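Local coordinates for protein probable uracil-DNA glycosylase (Acanthamoeba polyphaga mimivirus, PDB 5X55) that belongs to the uracil-DNA glycosylase superfamily, probably as a viral uracil-DNA glycosylase, with a four-stranded parallel sheet at its core, at residues Y101-A106 and C242-I247; L171-N176 and M205-S210. All coordinates share one frame; numbering follows the deposited sequence.

Interaction 1 (Y101-A106 and C242-I247)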
loop_
_atom_site.group_PDB
_atom_site.type_symbol
_atom_site.label_atom_id
_atom_site.label_comp_id
_atom_site.label_asym_id
_atom_site.label_seq_id
_atom_site.Cartn_x
_atom_site.Cartn_y
_atom_site.Cartn_z
ATOM N N TYR A 101 -11.238 -8.074 8.215
ATOM C CA TYR A 101 -10.855 -7.121 7.179
ATOM C C TYR A 101 -9.571 -7.511 6.462
ATOM O O TYR A 101 -9.444 -7.273 5.256
ATOM C CB TYR A 101 -10.658 -5.720 7.769
ATOM C CG TYR A 101 -11.882 -5.102 8.397
ATOM C CD1 TYR A 101 -12.838 -4.467 7.621
ATOM C CD2 TYR A 101 -12.065 -5.128 9.773
ATOM C CE1 TYR A 101 -13.957 -3.897 8.188
ATOM C CE2 TYR A 101 -13.177 -4.552 10.357
ATOM C CZ TYR A 101 -14.122 -3.934 9.560
ATOM O OH TYR A 101 -15.237 -3.366 10.142
ATOM N N ILE A 102 -8.587 -8.057 7.173
ATOM C CA ILE A 102 -7.284 -8.189 6.536
ATOM C C ILE A 102 -7.094 -9.608 6.005
ATOM O O ILE A 102 -6.408 -9.810 4.995
ATOM C CB ILE A 102 -6.140 -7.760 7.485
ATOM C CG1 ILE A 102 -4.844 -7.565 6.697
ATOM C CG2 ILE A 102 -5.920 -8.747 8.614
ATOM C CD1 ILE A 102 -4.869 -6.360 5.778
ATOM N N LEU A 103 -7.707 -10.600 6.648
ATOM C CA LEU A 103 -7.580 -11.987 6.193
ATOM C C LEU A 103 -8.847 -12.377 5.435
ATOM O O LEU A 103 -9.761 -13.003 5.969
ATOM C CB LEU A 103 -7.314 -12.921 7.366
ATOM C CG LEU A 103 -7.041 -14.342 6.884
ATOM C CD1 LEU A 103 -5.699 -14.368 6.191
ATOM C CD2 LEU A 103 -7.102 -15.357 8.011
ATOM N N ILE A 104 -8.874 -12.030 4.150
ATOM C CA ILE A 104 -10.086 -12.059 3.339
ATOM C C ILE A 104 -10.136 -13.333 2.503
ATOM O O ILE A 104 -9.136 -13.734 1.892
ATOM C CB ILE A 104 -10.139 -10.810 2.440
ATOM C CG1 ILE A 104 -10.300 -9.561 3.286
ATOM C CG2 ILE A 104 -11.260 -10.902 1.411
ATOM C CD1 ILE A 104 -10.114 -8.322 2.471
ATOM N N ASP A 105 -11.311 -13.949 2.441
ATOM C CA ASP A 105 -11.550 -15.123 1.609
ATOM C C ASP A 105 -12.468 -14.730 0.457
ATOM O O ASP A 105 -13.603 -14.285 0.685
ATOM C CB ASP A 105 -12.164 -16.248 2.438
ATOM C CG ASP A 105 -12.499 -17.482 1.615
ATOM O OD1 ASP A 105 -12.010 -17.638 0.471
ATOM O OD2 ASP A 105 -13.255 -18.322 2.141
ATOM N N ALA A 106 -11.976 -14.885 -0.779
ATOM C CA ALA A 106 -12.796 -14.529 -1.941
ATOM C C ALA A 106 -14.080 -15.360 -2.015
ATOM O O ALA A 106 -15.102 -14.869 -2.501
ATOM C CB ALA A 106 -11.987 -14.674 -3.230
ATOM N N CYS A 242 -2.156 -13.479 0.286
ATOM C CA CYS A 242 -2.698 -12.623 1.334
ATOM C C CYS A 242 -1.610 -12.279 2.347
ATOM O O CYS A 242 -1.081 -13.167 3.026
ATOM C CB CYS A 242 -3.882 -13.298 2.020
ATOM S SG CYS A 242 -4.664 -12.217 3.187
ATOM N N LEU A 243 -1.296 -10.987 2.457
ATOM C CA LEU A 243 -0.172 -10.502 3.251
ATOM C C LEU A 243 -0.583 -10.037 4.653
ATOM O O LEU A 243 0.157 -9.272 5.294
ATOM C CB LEU A 243 0.534 -9.380 2.489
ATOM C CG LEU A 243 0.988 -9.875 1.109
ATOM C CD1 LEU A 243 1.707 -8.782 0.315
ATOM C CD2 LEU A 243 1.886 -11.125 1.263
ATOM N N ALA A 244 -1.743 -10.495 5.138
ATOM C CA ALA A 244 -2.200 -10.184 6.490
ATOM C C ALA A 244 -1.089 -10.341 7.529
ATOM O O ALA A 244 -0.960 -9.524 8.452
ATOM C CB ALA A 244 -3.387 -11.085 6.820
ATOM N N SER A 245 -0.244 -11.354 7.364
ATOM C CA SER A 245 0.778 -11.644 8.361
ATOM C C SER A 245 1.798 -10.514 8.467
ATOM O O SER A 245 2.183 -10.107 9.573
ATOM C CB SER A 245 1.471 -12.957 8.004
ATOM O OG SER A 245 2.564 -13.175 8.868
ATOM N N TRP A 246 2.268 -10.012 7.319
ATOM C CA TRP A 246 3.257 -8.941 7.330
ATOM C C TRP A 246 2.665 -7.657 7.872
ATOM O O TRP A 246 3.332 -6.915 8.607
ATOM C CB TRP A 246 3.800 -8.696 5.917
ATOM C CG TRP A 246 4.441 -9.867 5.285
ATOM C CD1 TRP A 246 4.719 -11.080 5.868
ATOM C CD2 TRP A 246 4.888 -9.960 3.932
ATOM N NE1 TRP A 246 5.311 -11.910 4.960
ATOM C CE2 TRP A 246 5.423 -11.248 3.758
ATOM C CE3 TRP A 246 4.883 -9.071 2.848
ATOM C CZ2 TRP A 246 5.935 -11.681 2.540
ATOM C CZ3 TRP A 246 5.402 -9.492 1.639
ATOM C CH2 TRP A 246 5.918 -10.791 1.493
ATOM N N ILE A 247 1.428 -7.357 7.488
ATOM C CA ILE A 247 0.831 -6.083 7.858
ATOM C C ILE A 247 0.551 -6.052 9.345
ATOM O O ILE A 247 0.797 -5.037 10.010
ATOM C CB ILE A 247 -0.434 -5.839 7.021
ATOM C CG1 ILE A 247 -0.058 -5.741 5.537
ATOM C CG2 ILE A 247 -1.219 -4.592 7.508
ATOM C CD1 ILE A 247 -1.241 -5.960 4.636
#

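Interaction 2 (L171-N176 and M205-S210)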
loop_
_atom_site.group_PDB
_atom_site.type_symbol
_atom_site.label_atom_id
_atom_site.label_comp_id
_atom_site.label_asym_id
_atom_site.label_seq_id
_atom_site.Cartn_x
_atom_site.Cartn_y
_atom_site.Cartn_z
ATOM N N LEU A 171 -11.100 0.289 2.031
ATOM C CA LEU A 171 -10.348 1.415 1.482
ATOM C C LEU A 171 -9.108 1.748 2.309
ATOM O O LEU A 171 -8.023 2.003 1.768
ATOM C CB LEU A 171 -11.261 2.638 1.398
ATOM C CG LEU A 171 -10.557 3.899 0.897
ATOM C CD1 LEU A 171 -10.089 3.668 -0.529
ATOM C CD2 LEU A 171 -11.473 5.105 0.996
ATOM N N PHE A 172 -9.259 1.788 3.627
ATOM C CA PHE A 172 -8.181 2.188 4.520
ATOM C C PHE A 172 -7.669 0.994 5.328
ATOM O O PHE A 172 -7.251 1.146 6.479
ATOM C CB PHE A 172 -8.650 3.312 5.444
ATOM C CG PHE A 172 -8.907 4.631 4.749
ATOM C CD1 PHE A 172 -8.003 5.147 3.833
ATOM C CD2 PHE A 172 -10.059 5.367 5.038
ATOM C CE1 PHE A 172 -8.242 6.388 3.195
ATOM C CE2 PHE A 172 -10.312 6.595 4.414
ATOM C CZ PHE A 172 -9.385 7.110 3.488
ATOM N N ASN A 173 -7.700 -0.190 4.710
ATOM C CA ASN A 173 -7.440 -1.460 5.388
ATOM C C ASN A 173 -6.136 -1.448 6.182
ATOM O O ASN A 173 -6.105 -1.832 7.363
ATOM C CB ASN A 173 -7.408 -2.578 4.346
ATOM C CG ASN A 173 -7.973 -3.872 4.860
ATOM O OD1 ASN A 173 -8.523 -3.942 5.962
ATOM N ND2 ASN A 173 -7.865 -4.912 4.050
ATOM N N THR A 174 -5.038 -1.047 5.541
ATOM C CA THR A 174 -3.747 -1.079 6.224
ATOM C C THR A 174 -3.731 -0.149 7.429
ATOM O O THR A 174 -3.147 -0.483 8.466
ATOM C CB THR A 174 -2.623 -0.726 5.258
ATOM O OG1 THR A 174 -2.718 -1.576 4.110
ATOM C CG2 THR A 174 -1.279 -0.978 5.921
ATOM N N MET A 175 -4.381 1.011 7.322
ATOM C CA MET A 175 -4.466 1.931 8.461
ATOM C C MET A 175 -5.371 1.386 9.552
ATOM O O MET A 175 -5.135 1.639 10.737
ATOM C CB MET A 175 -4.968 3.310 8.006
ATOM C CG MET A 175 -3.979 4.016 7.051
ATOM S SD MET A 175 -4.676 5.295 5.991
ATOM C CE MET A 175 -5.060 6.556 7.210
ATOM N N ASN A 176 -6.413 0.648 9.179
ATOM C CA ASN A 176 -7.279 0.071 10.194
ATOM C C ASN A 176 -6.587 -1.067 10.929
ATOM O O ASN A 176 -6.881 -1.306 12.105
ATOM C CB ASN A 176 -8.598 -0.375 9.561
ATOM C CG ASN A 176 -9.480 0.817 9.192
ATOM O OD1 ASN A 176 -9.523 1.799 9.932
ATOM N ND2 ASN A 176 -10.157 0.751 8.042
ATOM N N MET A 205 -7.733 -5.006 -2.201
ATOM C CA MET A 205 -8.205 -5.163 -0.831
ATOM C C MET A 205 -7.664 -4.073 0.098
ATOM O O MET A 205 -7.679 -4.237 1.311
ATOM C CB MET A 205 -7.839 -6.553 -0.298
ATOM C CG MET A 205 -6.342 -6.868 -0.265
ATOM S SD MET A 205 -6.110 -8.444 0.590
ATOM C CE MET A 205 -6.228 -7.893 2.298
ATOM N N GLY A 206 -7.224 -2.942 -0.444
ATOM C CA GLY A 206 -6.813 -1.841 0.397
ATOM C C GLY A 206 -5.416 -1.960 0.944
ATOM O O GLY A 206 -5.065 -1.222 1.869
ATOM N N CYS A 207 -4.629 -2.890 0.421
ATOM C CA CYS A 207 -3.227 -3.080 0.753
ATOM C C CYS A 207 -2.461 -3.172 -0.547
ATOM O O CYS A 207 -2.952 -3.780 -1.505
ATOM C CB CYS A 207 -2.995 -4.367 1.536
ATOM S SG CYS A 207 -4.044 -4.510 2.911
ATOM N N SER A 208 -1.255 -2.617 -0.579
ATOM C CA SER A 208 -0.439 -2.818 -1.768
ATOM C C SER A 208 -0.002 -4.279 -1.855
ATOM O O SER A 208 0.227 -4.944 -0.836
ATOM C CB SER A 208 0.771 -1.869 -1.786
ATOM O OG SER A 208 1.588 -1.977 -0.637
ATOM N N PHE A 209 0.014 -4.790 -3.089
ATOM C CA PHE A 209 0.494 -6.115 -3.476
ATOM C C PHE A 209 -0.375 -7.289 -3.008
ATOM O O PHE A 209 -0.403 -8.320 -3.679
ATOM C CB PHE A 209 1.948 -6.280 -3.031
ATOM C CG PHE A 209 2.872 -5.326 -3.733
ATOM C CD1 PHE A 209 3.265 -5.576 -5.048
ATOM C CD2 PHE A 209 3.288 -4.145 -3.115
ATOM C CE1 PHE A 209 4.093 -4.689 -5.724
ATOM C CE2 PHE A 209 4.101 -3.244 -3.795
ATOM C CZ PHE A 209 4.507 -3.518 -5.100
ATOM N N SER A 210 -1.136 -7.137 -1.931
ATOM C CA SER A 210 -1.893 -8.254 -1.386
ATOM C C SER A 210 -3.212 -8.486 -2.134
ATOM O O SER A 210 -3.809 -7.560 -2.696
ATOM C CB SER A 210 -2.169 -8.017 0.103
ATOM O OG SER A 210 -2.910 -9.096 0.635
HETATM O O HOH W 1 -5.359 1.204 2.057
#

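Interaction 1 (Y101-A106 and C242-I247)
Ile102, in the last turn of helix 98-102, lies with its CA 5.5 Å from the CA of Ala244, where helix 244-248 begins, so a helix C-terminus packs against a helix N-terminus. In this uracil-DNA glycosylase fold, helix 244-248 leads straight into strand 251-255, an outermost strand of the parallel sheet. The junction illustrates how a small residue lets a branched one settle close to a helix: Ile102 straddles the Ala244 methyl, with CG1 at 3.8 Å from Ala244 CB and CG2 beside the same atom. Because CG1 is anti to the backbone N (chi1 -166°), the chain runs on over the helix start, and Ile102 CD1 meets Ile247 CD1 at 3.8 Å, the two chains lying at a slant to each other. Val177 of helix 173-177 touches both isoleucines. Leu103, the first residue to leave the helical conformation, lies at the more exposed margin; its CD1 reaches Cys242 SG at 3.8 Å and Ala244 CB at 4.1 Å. No hydrogen bond crosses between the two segments, and packing alone joins them. The thiol sits against the backbone, with Cys242 SG 3.5 Å from the carbonyl oxygen Ile102 O.

Interaction 2 (L171-N176 and M205-S210)
Asn173 reaches across to the backbone of Met205 with its amide nitrogen, a direct hydrogen bond between 171-176 and 205-210. The bond Asn173 ND2 to Met205 O is 2.8 Å long; the nitrogen stands almost in line with the carbonyl (C=O...N angle 173°), but the N-H is bent (143°) and the oxygen lies tilted from the amide plane. ND2 also donates to Tyr101 O, so two carbonyls hold this buried amide and fix its rotation. The Met205 side chain runs aslant to that of Asn173: bent at chi3 (-80°), it brings CE to 3.8 Å from Asn173 ND2, placing a methyl beside the polar group. Gly206, at positive phi, presents bare backbone to Asn173 CB, and its CA comes within 4.9 Å of Leu171 CA, an example of glycine allowing a loop to press against a helix start. There a water links Leu171 O, at 2.8 Å, with Gly206 O; the distance from the water to Gly206 O is short enough for its exact value to be doubtful. Thr174 faces the next part of the loop. Its hydroxyl, anti to its own carbonyl carbon, lies 3.4 Å from Cys207 SG, yet the oxygen is hydrogen-bonded to Met253 O of the parallel sheet. The Cys207 thiol lies near Asn173 as well as Thr174, successive residues of the helix. In the fold, the start of helix 173-177 rests on the loop that connects strand 185-189 to helix 219-230. Ile102 of helix 98-102 touches Met205, Asn173 and Cys207, Ile247 of helix 244-248 touches Thr174 and Cys207, and strand 251-255 runs alongside, its Phe252 against Thr174 and its Met253 bonded through the backbone to Ser208.

How the interactions relate
The two contacts have centres about 9 Å apart and touch directly. Along the chain the order is 101-106, 171-176, 205-210 and 242-247, so interaction 2 is nested within the loop closed by interaction 1. The inner loop residues serve both: Ser210 OG probably hydrogen-bonds to Leu243 N, 3.1 Å away, just before helix 244-248, while Ile102 CD1 packs at 3.5 Å from Cys207 SG. Helices 98-102, 173-177 and 244-248 thereby converge around the 205-210 loop, next to edge strand 251-255. Together the contacts tie a helix near the beginning of the modelled chain to the parallel-sheet core of the glycosylase fold, through apolar packing in one and mainly polar contacts in the other.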